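Dihydroorotase (Agrobacterium tumefaciens, PDB 2OGJ) hydrolyses acetyl-(R)-mandelate in vitro as a zinc-dependent esterase of the amidohydrolase superfamily, built on a TIM barrel. Local coordinates at residues L247-E252 with I279-L284; S240-E245 with F272-A277; L223-V228 with E257-D262. All blocks are in the same frame, centred on the assembly; numbering follows the deposited sequence.

Contact 1: residues L247-E252 with I279-L284; sequences LFNLAE and IARGLL
The Arg281 guanidinium lies over one face of the Phe248 ring, while Leu283 CD2 reaches the ring obliquely, 4.1 Å from Phe248 CE1. This is a cation-pi pair: Arg281 CZ sits 3.8 Å from the centroid of the Phe248 ring and 25° off its normal, displaced toward the rim, with the two planes 31° apart. The overlap is therefore a tilted one, on the CD2–CE2 side of the ring. Asn249 OD1 stands at the edge of both groups, in the plane of the ring and near that of the guanidinium, but its 4.3 Å to Arg281 NH1 makes no bond. Bends at chi2 and chi3 carry the arginine chain forward over the ring; Arg281 CB packs on Phe248 CZ and CD lies over CE2 and CZ. Glu245 takes the charged end in a salt bridge through Arg281 NH2, which should help fix the guanidinium's place over the ring.

Leu283 fills in next to the ring, its CD2 lying 4.4 Å from Ala251 CB and 4.2 Å from Glu252 N. A Schellman motif brings it there: Gly282, with positive phi, ends helix 272-280 and turns the chain back toward Phe248. The contact thus ties the middle and C-terminal part of helix 245-253 to the C-terminal end of helix 272-280. On its other flank, helix 245-253 packs through Leu247 and Leu250 against helix 216-222.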
ATOM      1  N   LEU A 247     -30.109  12.206   5.520  1.00 61.97           N
ATOM      2  CA  LEU A 247     -29.946  11.339   4.363  1.00 60.00           C
ATOM      3  C   LEU A 247     -31.290  11.178   3.670  1.00 60.31           C
ATOM      4  O   LEU A 247     -31.391  11.303   2.443  1.00 58.86           O
ATOM      5  CB  LEU A 247     -29.441   9.955   4.783  1.00 57.85           C
ATOM      6  CG  LEU A 247     -28.745   9.078   3.727  1.00 55.01           C
ATOM      7  CD1 LEU A 247     -29.232   7.675   3.873  1.00 53.80           C
ATOM      8  CD2 LEU A 247     -29.009   9.559   2.308  1.00 53.78           C
ATOM      9  N   PHE A 248     -32.324  10.896   4.464  1.00 60.14           N
ATOM     10  CA  PHE A 248     -33.655  10.712   3.908  1.00 61.45           C
ATOM     11  C   PHE A 248     -34.082  11.939   3.139  1.00 61.51           C
ATOM     12  O   PHE A 248     -34.614  11.831   2.039  1.00 62.60           O
ATOM     13  CB  PHE A 248     -34.702  10.432   4.982  1.00 62.30           C
ATOM     14  CG  PHE A 248     -36.059  10.120   4.413  1.00 64.06           C
ATOM     15  CD1 PHE A 248     -36.397   8.812   4.055  1.00 65.33           C
ATOM     16  CD2 PHE A 248     -36.973  11.140   4.169  1.00 63.66           C
ATOM     17  CE1 PHE A 248     -37.623   8.528   3.456  1.00 65.43           C
ATOM     18  CE2 PHE A 248     -38.193  10.870   3.575  1.00 64.92           C
ATOM     19  CZ  PHE A 248     -38.521   9.556   3.215  1.00 66.16           C
ATOM     20  N   ASN A 249     -33.850  13.117   3.709  1.00 61.43           N
ATOM     21  CA  ASN A 249     -34.229  14.358   3.072  1.00 60.45           C
ATOM     22  C   ASN A 249     -33.466  14.552   1.777  1.00 56.78           C
ATOM     23  O   ASN A 249     -34.000  15.095   0.800  1.00 55.65           O
ATOM     24  CB  ASN A 249     -34.070  15.518   4.049  1.00 63.91           C
ATOM     25  CG  ASN A 249     -34.958  15.338   5.266  1.00 67.54           C
ATOM     26  OD1 ASN A 249     -36.111  14.914   5.148  1.00 20.56           O
ATOM     27  ND2 ASN A 249     -34.429  15.655   6.440  1.00 20.56           N
ATOM     28  N   LEU A 250     -32.218  14.111   1.746  1.00 53.26           N
ATOM     29  CA  LEU A 250     -31.425  14.263   0.540  1.00 50.71           C
ATOM     30  C   LEU A 250     -31.889  13.278  -0.541  1.00 48.57           C
ATOM     31  O   LEU A 250     -32.004  13.642  -1.703  1.00 47.02           O
ATOM     32  CB  LEU A 250     -29.933  14.070   0.854  1.00 49.11           C
ATOM     33  CG  LEU A 250     -28.984  14.265  -0.332  1.00 48.26           C
ATOM     34  CD1 LEU A 250     -29.214  15.617  -0.952  1.00 45.59           C
ATOM     35  CD2 LEU A 250     -27.547  14.126   0.116  1.00 48.94           C
ATOM     36  N   ALA A 251     -32.172  12.038  -0.154  1.00 49.03           N
ATOM     37  CA  ALA A 251     -32.627  11.023  -1.105  1.00 50.04           C
ATOM     38  C   ALA A 251     -33.929  11.467  -1.767  1.00 50.60           C
ATOM     39  O   ALA A 251     -34.112  11.330  -2.981  1.00 50.22           O
ATOM     40  CB  ALA A 251     -32.834   9.702  -0.389  1.00 50.04           C
ATOM     41  N   GLU A 252     -34.833  11.997  -0.951  1.00 52.09           N
ATOM     42  CA  GLU A 252     -36.123  12.482  -1.425  1.00 53.93           C
ATOM     43  C   GLU A 252     -35.955  13.691  -2.358  1.00 53.75           C
ATOM     44  O   GLU A 252     -36.700  13.857  -3.317  1.00 51.96           O
ATOM     45  CB  GLU A 252     -36.988  12.845  -0.218  1.00 55.57           C
ATOM     46  CG  GLU A 252     -38.337  13.481  -0.524  1.00 58.29           C
ATOM     47  CD  GLU A 252     -39.078  13.844   0.759  1.00 61.54           C
ATOM     48  OE1 GLU A 252     -38.534  14.647   1.549  1.00 62.91           O
ATOM     49  OE2 GLU A 252     -40.194  13.319   0.990  1.00 64.44           O
ATOM     50  N   ILE A 279     -42.240   4.534   1.566  1.00 57.10           N
ATOM     51  CA  ILE A 279     -43.476   4.640   0.800  1.00 56.65           C
ATOM     52  C   ILE A 279     -44.578   5.411   1.530  1.00 55.62           C
ATOM     53  O   ILE A 279     -45.362   6.129   0.900  1.00 54.37           O
ATOM     54  CB  ILE A 279     -43.966   3.234   0.370  1.00 56.00           C
ATOM     55  CG1 ILE A 279     -42.935   2.620  -0.581  1.00 54.67           C
ATOM     56  CG2 ILE A 279     -45.319   3.318  -0.337  1.00 55.31           C
ATOM     57  CD1 ILE A 279     -43.071   1.112  -0.791  1.00 61.17           C
ATOM     58  N   ALA A 280     -44.634   5.278   2.849  1.00 54.44           N
ATOM     59  CA  ALA A 280     -45.638   6.015   3.620  1.00 54.30           C
ATOM     60  C   ALA A 280     -45.376   7.528   3.546  1.00 54.16           C
ATOM     61  O   ALA A 280     -46.289   8.335   3.708  1.00 53.67           O
ATOM     62  CB  ALA A 280     -45.633   5.554   5.075  1.00 54.07           C
ATOM     63  N   ARG A 281     -44.121   7.903   3.305  1.00 54.68           N
ATOM     64  CA  ARG A 281     -43.751   9.313   3.197  1.00 54.73           C
ATOM     65  C   ARG A 281     -43.724   9.764   1.743  1.00 54.33           C
ATOM     66  O   ARG A 281     -43.184  10.833   1.432  1.00 54.94           O
ATOM     67  CB  ARG A 281     -42.374   9.576   3.816  1.00 57.34           C
ATOM     68  CG  ARG A 281     -42.282   9.390   5.330  1.00 59.28           C
ATOM     69  CD  ARG A 281     -41.469  10.541   5.923  1.00 62.55           C
ATOM     70  NE  ARG A 281     -40.314  10.119   6.714  1.00 64.79           N
ATOM     71  CZ  ARG A 281     -39.237  10.880   6.907  1.00 67.09           C
ATOM     72  NH1 ARG A 281     -39.175  12.092   6.362  1.00 67.37           N
ATOM     73  NH2 ARG A 281     -38.224  10.437   7.644  1.00 66.57           N
ATOM     74  N   GLY A 282     -44.291   8.944   0.861  1.00 53.18           N
ATOM     75  CA  GLY A 282     -44.340   9.285  -0.549  1.00 52.53           C
ATOM     76  C   GLY A 282     -43.099   8.961  -1.369  1.00 53.69           C
ATOM     77  O   GLY A 282     -43.066   9.269  -2.565  1.00 53.51           O
ATOM     78  N   LEU A 283     -41.997   8.385  -0.722  1.00 54.29           N
ATOM     79  CA  LEU A 283     -40.819   8.052  -1.525  1.00 54.11           C
ATOM     80  C   LEU A 283     -40.893   6.636  -2.077  1.00 54.60           C
ATOM     81  O   LEU A 283     -40.750   5.643  -1.349  1.00 55.07           O
ATOM     82  CB  LEU A 283     -39.521   8.220  -0.722  1.00 53.04           C
ATOM     83  CG  LEU A 283     -38.219   8.100  -1.541  1.00 50.80           C
ATOM     84  CD1 LEU A 283     -38.254   9.061  -2.734  1.00 46.55           C
ATOM     85  CD2 LEU A 283     -37.007   8.388  -0.637  1.00 50.52           C
ATOM     86  N   LEU A 284     -41.136   6.555  -3.378  1.00 53.65           N
ATOM     87  CA  LEU A 284     -41.224   5.277  -4.065  1.00 51.82           C
ATOM     88  C   LEU A 284     -39.938   4.964  -4.815  1.00 50.00           C
ATOM     89  O   LEU A 284     -39.170   5.867  -5.184  1.00 50.75           O
ATOM     90  CB  LEU A 284     -42.370   5.303  -5.074  1.00 51.47           C
ATOM     91  CG  LEU A 284     -43.708   4.741  -4.627  1.00 51.61           C
ATOM     92  CD1 LEU A 284     -44.127   5.360  -3.308  1.00 51.58           C
ATOM     93  CD2 LEU A 284     -44.711   5.000  -5.718  1.00 49.86           C
TER

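Contact 2: residues S240-E245 with F272-A277; sequences SIMEDE and FKVAEA
Val274 of helix 272-280 pushes its two methyls against the ST turn formed by Ser240 and Met242, which is also the start of a type I beta turn ending at Glu243. The surface it meets is made of three side chains. Val274 CG2 comes up to Ser240 OG at 3.5 Å, and Val274 CG1 rests on Ile241 CG1 at 3.9 Å. Ile241 CG1 lies between the backbone N and the carbonyl carbon (chi1 66°), which places it beside Val274. Met242, a selenomethionine, closes the third side: its CE is 4.2 Å from Val274 CG1 and nearer still, 3.7 Å, to the carbonyl oxygen Val274 O.

One turn further along the helix, Ala277 is the second bump. The Met242 chain curls at chi2 and chi3 into a hook around its methyl, so that Ala277 CB has Met242 SE at 3.7 Å and Met242 CG at 3.8 Å. Phe233 touches both Ile241 and Val274, and Ile241 and Met242 back onto Phe248 of helix 245-253, so the loop is wedged between two helices. No hydrogen bond joins the two segments. Ser240 OG, which meets Val274 CG2, is engaged within its own turn, accepting from Met242 N at 3.0 Å with an N-H...O angle of 159°.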
ATOM      1  N   SER A 240     -28.632   3.066   5.673  1.00 52.21           N
ATOM      2  CA  SER A 240     -30.091   3.151   5.649  1.00 54.08           C
ATOM      3  C   SER A 240     -30.610   4.584   5.617  1.00 55.82           C
ATOM      4  O   SER A 240     -30.170   5.424   6.395  1.00 56.77           O
ATOM      5  CB  SER A 240     -30.671   2.434   6.870  1.00 51.13           C
ATOM      6  OG  SER A 240     -32.031   2.776   7.050  1.00 50.93           O
ATOM      7  N   ILE A 241     -31.552   4.867   4.725  1.00 57.36           N
ATOM      8  CA  ILE A 241     -32.105   6.210   4.641  1.00 60.61           C
ATOM      9  C   ILE A 241     -33.081   6.495   5.777  1.00 63.52           C
ATOM     10  O   ILE A 241     -33.613   7.597   5.873  1.00 64.72           O
ATOM     11  CB  ILE A 241     -32.854   6.439   3.311  1.00 60.38           C
ATOM     12  CG1 ILE A 241     -34.111   5.550   3.252  1.00 58.67           C
ATOM     13  CG2 ILE A 241     -31.910   6.167   2.152  1.00 60.26           C
ATOM     14  CD1 ILE A 241     -35.073   5.883   2.128  1.00 54.70           C
HETATM   15  N   MSE A 242     -33.315   5.511   6.641  1.00 65.80           N
HETATM   16  CA  MSE A 242     -34.257   5.703   7.736  1.00 67.43           C
HETATM   17  C   MSE A 242     -33.585   5.994   9.082  1.00 68.48           C
HETATM   18  O   MSE A 242     -34.248   6.406  10.037  1.00 69.82           O
HETATM   19  CB  MSE A 242     -35.195   4.489   7.831  1.00 69.39           C
HETATM   20  CG  MSE A 242     -36.697   4.836   7.907  1.00 70.71           C
HETATM   21 SE   MSE A 242     -37.222   6.214   6.829  1.00 91.43          SE
HETATM   22  CE  MSE A 242     -36.781   5.593   5.240  1.00 72.97           C
ATOM     23  N   GLU A 243     -32.271   5.805   9.155  1.00 68.56           N
ATOM     24  CA  GLU A 243     -31.512   6.070  10.379  1.00 68.74           C
ATOM     25  C   GLU A 243     -30.972   7.510  10.427  1.00 68.75           C
ATOM     26  O   GLU A 243     -30.539   7.996  11.472  1.00 69.12           O
ATOM     27  CB  GLU A 243     -30.343   5.088  10.483  1.00 68.25           C
ATOM     28  CG  GLU A 243     -29.634   4.875   9.153  1.00 69.14           C
ATOM     29  CD  GLU A 243     -28.236   4.305   9.281  1.00 68.95           C
ATOM     30  OE1 GLU A 243     -28.002   3.453  10.170  1.00 68.85           O
ATOM     31  OE2 GLU A 243     -27.373   4.707   8.467  1.00 68.22           O
ATOM     32  N   ASP A 244     -31.008   8.186   9.284  1.00 69.52           N
ATOM     33  CA  ASP A 244     -30.510   9.553   9.173  1.00 69.58           C
ATOM     34  C   ASP A 244     -31.504  10.427   8.416  1.00 69.66           C
ATOM     35  O   ASP A 244     -31.594  10.350   7.189  1.00 69.94           O
ATOM     36  CB  ASP A 244     -29.174   9.549   8.426  1.00 69.42           C
ATOM     37  CG  ASP A 244     -28.483  10.902   8.431  1.00 70.63           C
ATOM     38  OD1 ASP A 244     -29.170  11.943   8.532  1.00 70.02           O
ATOM     39  OD2 ASP A 244     -27.236  10.917   8.316  1.00 72.49           O
ATOM     40  N   GLU A 245     -32.241  11.261   9.145  1.00 69.69           N
ATOM     41  CA  GLU A 245     -33.221  12.148   8.517  1.00 70.30           C
ATOM     42  C   GLU A 245     -32.589  13.067   7.479  1.00 68.59           C
ATOM     43  O   GLU A 245     -33.254  13.490   6.540  1.00 68.24           O
ATOM     44  CB  GLU A 245     -33.943  12.991   9.576  1.00 72.98           C
ATOM     45  CG  GLU A 245     -35.067  12.260  10.289  1.00 76.77           C
ATOM     46  CD  GLU A 245     -36.314  12.129   9.432  1.00 78.75           C
ATOM     47  OE1 GLU A 245     -37.207  11.344   9.813  1.00 78.88           O
ATOM     48  OE2 GLU A 245     -36.409  12.815   8.384  1.00 80.70           O
ATOM     49  N   PHE A 272     -37.868  -4.459   4.638  1.00 47.28           N
ATOM     50  CA  PHE A 272     -39.296  -4.155   4.547  1.00 47.79           C
ATOM     51  C   PHE A 272     -39.570  -2.861   5.292  1.00 47.61           C
ATOM     52  O   PHE A 272     -40.323  -2.004   4.821  1.00 46.22           O
ATOM     53  CB  PHE A 272     -40.125  -5.242   5.216  1.00 47.93           C
ATOM     54  CG  PHE A 272     -40.304  -6.465   4.397  1.00 47.24           C
ATOM     55  CD1 PHE A 272     -41.061  -6.433   3.231  1.00 48.00           C
ATOM     56  CD2 PHE A 272     -39.779  -7.676   4.823  1.00 47.96           C
ATOM     57  CE1 PHE A 272     -41.307  -7.594   2.500  1.00 46.23           C
ATOM     58  CE2 PHE A 272     -40.015  -8.849   4.100  1.00 48.88           C
ATOM     59  CZ  PHE A 272     -40.784  -8.802   2.937  1.00 48.36           C
ATOM     60  N   LYS A 273     -38.965  -2.747   6.474  1.00 48.25           N
ATOM     61  CA  LYS A 273     -39.122  -1.583   7.328  1.00 48.96           C
ATOM     62  C   LYS A 273     -38.682  -0.294   6.647  1.00 49.50           C
ATOM     63  O   LYS A 273     -39.421   0.689   6.662  1.00 50.95           O
ATOM     64  CB  LYS A 273     -38.369  -1.811   8.634  1.00 47.99           C
ATOM     65  CG  LYS A 273     -38.844  -3.091   9.289  1.00 51.09           C
ATOM     66  CD  LYS A 273     -38.335  -3.312  10.699  1.00 53.42           C
ATOM     67  CE  LYS A 273     -39.041  -4.529  11.318  1.00 55.31           C
ATOM     68  NZ  LYS A 273     -38.535  -4.900  12.679  1.00 57.86           N
ATOM     69  N   VAL A 274     -37.504  -0.286   6.032  1.00 49.50           N
ATOM     70  CA  VAL A 274     -37.042   0.918   5.349  1.00 49.88           C
ATOM     71  C   VAL A 274     -38.027   1.293   4.251  1.00 50.27           C
ATOM     72  O   VAL A 274     -38.455   2.442   4.164  1.00 49.72           O
ATOM     73  CB  VAL A 274     -35.644   0.733   4.716  1.00 50.85           C
ATOM     74  CG1 VAL A 274     -35.341   1.894   3.787  1.00 49.49           C
ATOM     75  CG2 VAL A 274     -34.587   0.653   5.807  1.00 48.54           C
ATOM     76  N   ALA A 275     -38.396   0.319   3.426  1.00 52.49           N
ATOM     77  CA  ALA A 275     -39.327   0.543   2.320  1.00 53.68           C
ATOM     78  C   ALA A 275     -40.707   1.005   2.766  1.00 54.43           C
ATOM     79  O   ALA A 275     -41.327   1.842   2.111  1.00 52.99           O
ATOM     80  CB  ALA A 275     -39.454  -0.730   1.484  1.00 54.48           C
ATOM     81  N   GLU A 276     -41.188   0.450   3.870  1.00 58.24           N
ATOM     82  CA  GLU A 276     -42.505   0.809   4.378  1.00 60.23           C
ATOM     83  C   GLU A 276     -42.491   2.282   4.712  1.00 61.14           C
ATOM     84  O   GLU A 276     -43.277   3.069   4.189  1.00 61.70           O
ATOM     85  CB  GLU A 276     -42.838   0.009   5.639  1.00 63.45           C
ATOM     86  CG  GLU A 276     -44.321  -0.267   5.810  1.00 68.11           C
ATOM     87  CD  GLU A 276     -44.687  -0.735   7.210  1.00 69.60           C
ATOM     88  OE1 GLU A 276     -44.013  -1.651   7.741  1.00 69.69           O
ATOM     89  OE2 GLU A 276     -45.662  -0.191   7.782  1.00 70.05           O
ATOM     90  N   ALA A 277     -41.568   2.650   5.581  1.00 61.23           N
ATOM     91  CA  ALA A 277     -41.432   4.033   5.987  1.00 57.70           C
ATOM     92  C   ALA A 277     -41.245   4.969   4.788  1.00 56.98           C
ATOM     93  O   ALA A 277     -41.795   6.070   4.748  1.00 54.64           O
ATOM     94  CB  ALA A 277     -40.268   4.161   6.941  1.00 57.62           C
TER

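Contact 3: residues L223-V228 with E257-D262; sequences LGPGDV and EGIRLD
Residues 223-228 and 257-262 run side by side as parallel chains, bridged at Val228 and Arg260 and joined by two backbone hydrogen bonds, Arg260 N to Asp227 O at 2.7 Å and Gly226 N to Gly258 O at 3.1 Å.

On one side of this sheet Val228 spreads its methyls over two neighbours: CG1 lies 3.6 Å from Asp262 CB, and CG2 lies 3.8 Å from Arg260 CB. Strands 228-230 and 260-262 are adjacent in the TIM barrel, linked by a right-handed beta-alpha-beta crossover through helix 245-253. Asp262 stands close to the zinc ligand His77, its carboxylate held by Ser287, Ser289 and Thr230. Toward the opposite side, Ile259 packs CG1 on Leu223 CB at 4.0 Å. Ile259 CD1 touches Gly224 C at 3.4 Å, tucked under the type II turn, Gly224 to Asp227, that leads from helix 216-222 into strand 228-230. Both Leu223 and Ile259 also lie against Val229. Asp227 steadies the turn from within, OD1 accepting from Gly224 N at 3.2 Å while also pairing with Lys195, and OD2 taking the backbone N of Met205.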
ATOM      1  N   LEU A 223     -23.983  12.412  -7.877  1.00 54.55           N
ATOM      2  CA  LEU A 223     -24.862  11.934  -8.940  1.00 53.79           C
ATOM      3  C   LEU A 223     -25.704  13.047  -9.555  1.00 53.11           C
ATOM      4  O   LEU A 223     -25.743  14.162  -9.048  1.00 53.27           O
ATOM      5  CB  LEU A 223     -25.785  10.841  -8.403  1.00 54.95           C
ATOM      6  CG  LEU A 223     -25.353   9.383  -8.569  1.00 55.13           C
ATOM      7  CD1 LEU A 223     -23.915   9.168  -8.136  1.00 55.13           C
ATOM      8  CD2 LEU A 223     -26.293   8.527  -7.762  1.00 55.23           C
ATOM      9  N   GLY A 224     -26.394  12.729 -10.643  1.00 53.50           N
ATOM     10  CA  GLY A 224     -27.222  13.705 -11.339  1.00 54.58           C
ATOM     11  C   GLY A 224     -28.330  13.009 -12.125  1.00 54.94           C
ATOM     12  O   GLY A 224     -28.430  11.787 -12.099  1.00 55.51           O
ATOM     13  N   PRO A 225     -29.177  13.781 -12.829  1.00 54.52           N
ATOM     14  CA  PRO A 225     -30.285  13.246 -13.621  1.00 53.58           C
ATOM     15  C   PRO A 225     -29.961  12.004 -14.446  1.00 53.93           C
ATOM     16  O   PRO A 225     -28.975  11.986 -15.202  1.00 52.69           O
ATOM     17  CB  PRO A 225     -30.666  14.428 -14.499  1.00 53.14           C
ATOM     18  CG  PRO A 225     -30.509  15.554 -13.580  1.00 53.98           C
ATOM     19  CD  PRO A 225     -29.177  15.254 -12.898  1.00 54.71           C
ATOM     20  N   GLY A 226     -30.803  10.974 -14.306  1.00 53.25           N
ATOM     21  CA  GLY A 226     -30.611   9.737 -15.050  1.00 51.66           C
ATOM     22  C   GLY A 226     -29.768   8.700 -14.327  1.00 50.60           C
ATOM     23  O   GLY A 226     -29.893   7.496 -14.577  1.00 50.46           O
ATOM     24  N   ASP A 227     -28.898   9.165 -13.436  1.00 48.86           N
ATOM     25  CA  ASP A 227     -28.054   8.260 -12.668  1.00 47.29           C
ATOM     26  C   ASP A 227     -28.938   7.381 -11.795  1.00 45.97           C
ATOM     27  O   ASP A 227     -30.080   7.731 -11.472  1.00 45.89           O
ATOM     28  CB  ASP A 227     -27.065   9.033 -11.790  1.00 47.37           C
ATOM     29  CG  ASP A 227     -25.837   9.492 -12.548  1.00 48.71           C
ATOM     30  OD1 ASP A 227     -24.986  10.135 -11.907  1.00 51.13           O
ATOM     31  OD2 ASP A 227     -25.710   9.212 -13.765  1.00 48.88           O
ATOM     32  N   VAL A 228     -28.392   6.253 -11.379  1.00 43.32           N
ATOM     33  CA  VAL A 228     -29.158   5.315 -10.586  1.00 41.17           C
ATOM     34  C   VAL A 228     -28.435   4.909  -9.305  1.00 39.68           C
ATOM     35  O   VAL A 228     -27.228   4.679  -9.314  1.00 38.15           O
ATOM     36  CB  VAL A 228     -29.449   4.027 -11.439  1.00 42.06           C
ATOM     37  CG1 VAL A 228     -30.322   3.043 -10.660  1.00 42.90           C
ATOM     38  CG2 VAL A 228     -30.099   4.412 -12.776  1.00 37.66           C
ATOM     39  N   GLU A 257     -35.121  14.193  -7.658  1.00 65.92           N
ATOM     40  CA  GLU A 257     -35.267  15.215  -8.708  1.00 64.89           C
ATOM     41  C   GLU A 257     -34.406  14.828  -9.919  1.00 63.55           C
ATOM     42  O   GLU A 257     -33.602  15.628 -10.393  1.00 63.27           O
ATOM     43  CB  GLU A 257     -34.757  16.574  -8.205  1.00 67.01           C
ATOM     44  CG  GLU A 257     -33.276  16.560  -7.770  1.00 68.05           C
ATOM     45  CD  GLU A 257     -32.698  17.948  -7.476  1.00 69.16           C
ATOM     46  OE1 GLU A 257     -31.691  18.024  -6.748  1.00 67.64           O
ATOM     47  OE2 GLU A 257     -33.232  18.961  -7.971  1.00 71.38           O
ATOM     48  N   GLY A 258     -34.563  13.604 -10.408  1.00 61.50           N
ATOM     49  CA  GLY A 258     -33.774  13.165 -11.541  1.00 59.66           C
ATOM     50  C   GLY A 258     -33.028  11.869 -11.258  1.00 59.26           C
ATOM     51  O   GLY A 258     -32.968  10.998 -12.125  1.00 58.40           O
ATOM     52  N   ILE A 259     -32.452  11.745 -10.059  1.00 58.21           N
ATOM     53  CA  ILE A 259     -31.711  10.549  -9.668  1.00 57.16           C
ATOM     54  C   ILE A 259     -32.655   9.368  -9.454  1.00 56.08           C
ATOM     55  O   ILE A 259     -33.567   9.433  -8.629  1.00 56.29           O
ATOM     56  CB  ILE A 259     -30.897  10.780  -8.368  1.00 57.20           C
ATOM     57  CG1 ILE A 259     -29.678  11.657  -8.656  1.00 57.93           C
ATOM     58  CG2 ILE A 259     -30.415   9.451  -7.802  1.00 57.68           C
ATOM     59  CD1 ILE A 259     -30.009  13.028  -9.151  1.00 60.13           C
ATOM     60  N   ARG A 260     -32.417   8.285 -10.189  1.00 54.06           N
ATOM     61  CA  ARG A 260     -33.249   7.099 -10.098  1.00 52.15           C
ATOM     62  C   ARG A 260     -32.901   6.198  -8.926  1.00 51.62           C
ATOM     63  O   ARG A 260     -31.739   5.808  -8.743  1.00 51.34           O
ATOM     64  CB  ARG A 260     -33.145   6.298 -11.386  1.00 52.97           C
ATOM     65  CG  ARG A 260     -33.299   7.123 -12.650  1.00 53.52           C
ATOM     66  CD  ARG A 260     -34.532   8.000 -12.607  1.00 53.11           C
ATOM     67  NE  ARG A 260     -34.890   8.466 -13.938  1.00 53.18           N
ATOM     68  CZ  ARG A 260     -35.844   9.357 -14.168  1.00 52.49           C
ATOM     69  NH1 ARG A 260     -36.521   9.869 -13.151  1.00 52.13           N
ATOM     70  NH2 ARG A 260     -36.122   9.727 -15.409  1.00 51.98           N
ATOM     71  N   LEU A 261     -33.911   5.878  -8.121  1.00 51.24           N
ATOM     72  CA  LEU A 261     -33.703   4.989  -6.982  1.00 50.55           C
ATOM     73  C   LEU A 261     -34.098   3.569  -7.409  1.00 50.72           C
ATOM     74  O   LEU A 261     -35.197   3.351  -7.925  1.00 51.22           O
ATOM     75  CB  LEU A 261     -34.518   5.442  -5.757  1.00 48.43           C
ATOM     76  CG  LEU A 261     -34.250   6.846  -5.190  1.00 47.80           C
ATOM     77  CD1 LEU A 261     -35.018   7.029  -3.924  1.00 47.18           C
ATOM     78  CD2 LEU A 261     -32.809   7.054  -4.842  1.00 48.50           C
ATOM     79  N   ASP A 262     -33.185   2.616  -7.220  1.00 50.48           N
ATOM     80  CA  ASP A 262     -33.398   1.217  -7.594  1.00 49.16           C
ATOM     81  C   ASP A 262     -33.306   0.293  -6.372  1.00 47.75           C
ATOM     82  O   ASP A 262     -32.375   0.402  -5.578  1.00 46.03           O
ATOM     83  CB  ASP A 262     -32.348   0.820  -8.639  1.00 51.97           C
ATOM     84  CG  ASP A 262     -32.488  -0.629  -9.113  1.00 53.50           C
ATOM     85  OD1 ASP A 262     -33.533  -0.954  -9.729  1.00 53.00           O
ATOM     86  OD2 ASP A 262     -31.542  -1.429  -8.878  1.00 51.66           O
TER

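How the contacts relate
Contacts 1 and 2 share helix 272-280 and, with centres 8 Å apart, form one continuous outer layer. A salt bridge and the packing of Leu247 on Ile241 join them. Contact 2 is the more buried, mainly van der Waals packing with no hydrogen bond across it, whereas contact 1 reaches the surface through a cationic guanidinium. Contact 3 belongs to the barrel itself: main-chain hydrogen bonds carry it, and its Asp262 end lies nearest the metal site. It meets contact 1 where Leu283 CD1 packs on Leu261 CD1, 4.0 Å away, but does not touch contact 2. Along the chain, strand 260-262 falls between helices 245-253 and 272-280.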